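Long-range contact in 2-polyprenyl-6-methoxyphenol hydroxylase-like FAD-dependent oxidoreductase (Streptomyces sp. NRRL 11266, PDB 6UI5), which resembles the FAD-dependent aromatic-ring hydroxylases and binds flavin-adenine dinucleotide in a Rossmann-type domain: residues A[181-186]-A[216-221]. Numbering follows the deposited sequence.
With FAD (flavin-adenine dinucleotide), chain C.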
loop_
_atom_site.group_PDB
_atom_site.type_symbol
_atom_site.label_atom_id
_atom_site.label_comp_id
_atom_site.label_asym_id
_atom_site.label_seq_id
_atom_site.Cartn_x
_atom_site.Cartn_y
_atom_site.Cartn_z
ATOM N N VAL A 181 6.250 -29.535 6.437
ATOM C CA VAL A 181 6.108 -29.735 5.004
ATOM C C VAL A 181 6.755 -31.075 4.690
ATOM O O VAL A 181 7.538 -31.597 5.478
ATOM C CB VAL A 181 6.768 -28.576 4.211
ATOM C CG1 VAL A 181 8.267 -28.561 4.462
ATOM C CG2 VAL A 181 6.477 -28.671 2.711
ATOM N N GLY A 182 6.401 -31.639 3.542
ATOM C CA GLY A 182 6.975 -32.878 3.067
ATOM C C GLY A 182 5.901 -33.701 2.387
ATOM O O GLY A 182 4.816 -33.206 2.095
ATOM N N ASP A 183 6.226 -34.979 2.147
ATOM C CA ASP A 183 5.335 -35.915 1.463
ATOM C C ASP A 183 4.998 -37.103 2.361
ATOM O O ASP A 183 5.878 -37.891 2.733
ATOM C CB ASP A 183 5.940 -36.403 0.152
ATOM C CG ASP A 183 6.550 -35.255 -0.674
ATOM O OD1 ASP A 183 5.773 -34.580 -1.383
ATOM O OD2 ASP A 183 7.787 -35.062 -0.660
ATOM N N VAL A 184 3.735 -37.234 2.700
ATOM C CA VAL A 184 3.212 -38.436 3.333
ATOM C C VAL A 184 2.803 -39.421 2.249
ATOM O O VAL A 184 2.385 -39.036 1.158
ATOM C CB VAL A 184 2.022 -38.107 4.264
ATOM C CG1 VAL A 184 2.410 -37.048 5.271
ATOM C CG2 VAL A 184 0.806 -37.678 3.435
ATOM N N ALA A 185 2.936 -40.710 2.536
ATOM C CA ALA A 185 2.159 -41.685 1.796
ATOM C C ALA A 185 0.828 -41.878 2.495
ATOM O O ALA A 185 0.737 -41.867 3.722
ATOM C CB ALA A 185 2.869 -43.022 1.649
ATOM N N ILE A 186 -0.210 -42.026 1.689
ATOM C CA ILE A 186 -1.574 -41.913 2.166
ATOM C C ILE A 186 -2.441 -42.189 0.954
ATOM O O ILE A 186 -2.117 -41.762 -0.161
ATOM C CB ILE A 186 -1.831 -40.526 2.802
ATOM C CG1 ILE A 186 -3.062 -40.558 3.690
ATOM C CG2 ILE A 186 -1.979 -39.445 1.757
ATOM C CD1 ILE A 186 -3.018 -41.706 4.585
ATOM N N VAL A 216 0.915 -40.791 -2.791
ATOM C CA VAL A 216 1.725 -39.810 -2.080
ATOM C C VAL A 216 1.035 -38.458 -2.169
ATOM O O VAL A 216 0.453 -38.115 -3.205
ATOM C CB VAL A 216 3.153 -39.750 -2.664
ATOM C CG1 VAL A 216 3.905 -38.465 -2.219
ATOM C CG2 VAL A 216 3.937 -41.018 -2.290
ATOM N N MET A 217 1.098 -37.695 -1.082
ATOM C CA MET A 217 0.604 -36.325 -1.048
ATOM C C MET A 217 1.662 -35.429 -0.430
ATOM O O MET A 217 2.326 -35.812 0.539
ATOM C CB MET A 217 -0.704 -36.227 -0.258
ATOM C CG MET A 217 -1.336 -34.866 -0.287
ATOM S SD MET A 217 -2.972 -34.800 0.480
ATOM C CE MET A 217 -2.587 -34.703 2.216
ATOM N N ARG A 218 1.838 -34.246 -1.015
ATOM C CA ARG A 218 2.652 -33.205 -0.402
ATOM C C ARG A 218 1.769 -32.362 0.502
ATOM O O ARG A 218 0.614 -32.075 0.169
ATOM C CB ARG A 218 3.329 -32.328 -1.453
ATOM C CG ARG A 218 4.093 -31.150 -0.885
ATOM C CD ARG A 218 5.126 -30.721 -1.878
ATOM N NE ARG A 218 6.087 -31.784 -2.072
ATOM C CZ ARG A 218 6.931 -31.873 -3.090
ATOM N NH1 ARG A 218 6.952 -30.944 -4.052
ATOM N NH2 ARG A 218 7.775 -32.901 -3.126
ATOM N N VAL A 219 2.306 -32.001 1.667
ATOM C CA VAL A 219 1.528 -31.354 2.717
ATOM C C VAL A 219 2.293 -30.141 3.226
ATOM O O VAL A 219 3.514 -30.198 3.411
ATOM C CB VAL A 219 1.216 -32.327 3.866
ATOM C CG1 VAL A 219 0.496 -33.527 3.310
ATOM C CG2 VAL A 219 2.496 -32.781 4.558
ATOM N N PHE A 220 1.582 -29.035 3.422
ATOM C CA PHE A 220 2.201 -27.798 3.876
ATOM C C PHE A 220 1.299 -27.127 4.895
ATOM O O PHE A 220 0.093 -26.996 4.671
ATOM C CB PHE A 220 2.470 -26.845 2.709
ATOM C CG PHE A 220 3.090 -25.555 3.125
ATOM C CD1 PHE A 220 4.466 -25.451 3.297
ATOM C CD2 PHE A 220 2.299 -24.443 3.364
ATOM C CE1 PHE A 220 5.045 -24.260 3.696
ATOM C CE2 PHE A 220 2.864 -23.253 3.754
ATOM C CZ PHE A 220 4.242 -23.162 3.925
ATOM N N SER A 221 1.885 -26.702 6.005
ATOM C CA SER A 221 1.160 -25.961 7.024
ATOM C C SER A 221 1.923 -24.689 7.367
ATOM O O SER A 221 3.156 -24.666 7.377
ATOM C CB SER A 221 0.975 -26.797 8.297
ATOM O OG SER A 221 2.246 -27.069 8.865
HETATM P PA FAD C . 18.900 -24.231 -0.540
HETATM O O1A FAD C . 17.698 -24.772 -1.282
HETATM O O2A FAD C . 18.561 -24.166 0.940
HETATM O O5B FAD C . 20.271 -25.080 -0.924
HETATM C C5B FAD C . 21.469 -24.854 -0.198
HETATM C C4B FAD C . 22.370 -26.125 -0.331
HETATM O O4B FAD C . 23.567 -25.964 0.180
HETATM C C3B FAD C . 21.748 -27.295 0.467
HETATM O O3B FAD C . 21.891 -28.436 -0.261
HETATM C C2B FAD C . 22.595 -27.360 1.754
HETATM O O2B FAD C . 22.404 -28.706 2.355
HETATM C C1B FAD C . 23.794 -27.182 1.270
HETATM N N9A FAD C . 24.791 -26.673 2.191
HETATM C C8A FAD C . 24.592 -25.805 3.208
HETATM N N7A FAD C . 25.792 -25.538 3.767
HETATM C C5A FAD C . 26.732 -26.227 3.078
HETATM C C6A FAD C . 28.113 -26.323 3.208
HETATM N N6A FAD C . 29.171 -25.805 4.063
HETATM N N1A FAD C . 28.820 -27.099 2.382
HETATM C C2A FAD C . 28.199 -27.789 1.401
HETATM N N3A FAD C . 26.846 -27.683 1.263
HETATM C C4A FAD C . 26.116 -26.910 2.097
HETATM N N1 FAD C . 10.187 -22.141 -3.166
HETATM C C2 FAD C . 9.169 -21.838 -4.214
HETATM O O2 FAD C . 9.479 -21.389 -5.269
HETATM N N3 FAD C . 7.734 -22.113 -3.920
HETATM C C4 FAD C . 7.361 -22.673 -2.620
HETATM O O4 FAD C . 6.229 -22.905 -2.356
HETATM C C4X FAD C . 8.417 -22.965 -1.583
HETATM N N5 FAD C . 7.982 -23.510 -0.318
HETATM C C5X FAD C . 8.997 -23.794 0.728
HETATM C C6 FAD C . 8.565 -24.315 1.949
HETATM C C7 FAD C . 9.492 -24.599 2.945
HETATM C C7M FAD C . 8.737 -25.148 4.148
HETATM C C8 FAD C . 10.863 -24.374 2.747
HETATM C C8M FAD C . 11.812 -24.721 3.901
HETATM C C9 FAD C . 11.302 -23.848 1.518
HETATM C C9A FAD C . 10.373 -23.546 0.494
HETATM N N10 FAD C . 10.825 -22.968 -0.828
HETATM C C10 FAD C . 9.821 -22.699 -1.853
HETATM C "C1'" FAD C . 12.268 -22.757 -1.056
HETATM C "C2'" FAD C . 12.782 -21.356 -1.433
HETATM O "O2'" FAD C . 12.608 -21.086 -2.774
HETATM C "C3'" FAD C . 14.296 -21.285 -1.245
HETATM O "O3'" FAD C . 14.649 -19.941 -1.333
HETATM C "C4'" FAD C . 15.139 -22.022 -2.307
HETATM O "O4'" FAD C . 14.884 -23.395 -2.394
HETATM C "C5'" FAD C . 16.578 -21.844 -1.809
HETATM O "O5'" FAD C . 17.500 -22.086 -2.835
HETATM P P FAD C . 19.122 -22.071 -2.518
HETATM O O1P FAD C . 19.824 -22.944 -3.532
HETATM O O2P FAD C . 19.727 -20.683 -2.427
HETATM O O3P FAD C . 19.255 -22.678 -0.987
#
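A buried salt bridge lies across two antiparallel strands, formed by the side chains of Asp183 and Arg218, which face each other at a non-hydrogen-bonded position of the strand pair. These side chains run alongside each other on one face of the sheet. Arg218 NE donates to Asp183 OD1 over 2.9 Å, meeting the syn side of that oxygen from 26° out of the carboxylate plane, while NH2 adds a weak bond to the same OD1. With CG anti to the backbone N (chi1 175°) and a bend at chi3, the arginine brings the edge of its guanidinium alongside the carboxylate, the two planes 50° apart.

On the same face, nearer the flavin, Val181 CG2 touches the edge of the Phe220 ring at CD1 (3.8 Å). Val181 CG1 reaches FAD C7M at 3.5 Å, and Phe220 CE1 approaches this methyl too.

Backbone bonds fix the register: Val219 N to Gly182 O at 2.8 Å and Met217 N to Val184 O at 2.9 Å; the reciprocal bonds are weak. On the reverse face, Val184 CG2 packs against Val219 CG1, where Leu241 of helix 238-249 touches both valines. Strand 257-271 pairs with the other edge of strand 176-185 within a larger antiparallel sheet bordering the flavin ring, as in FAD-dependent aromatic-ring hydroxylases.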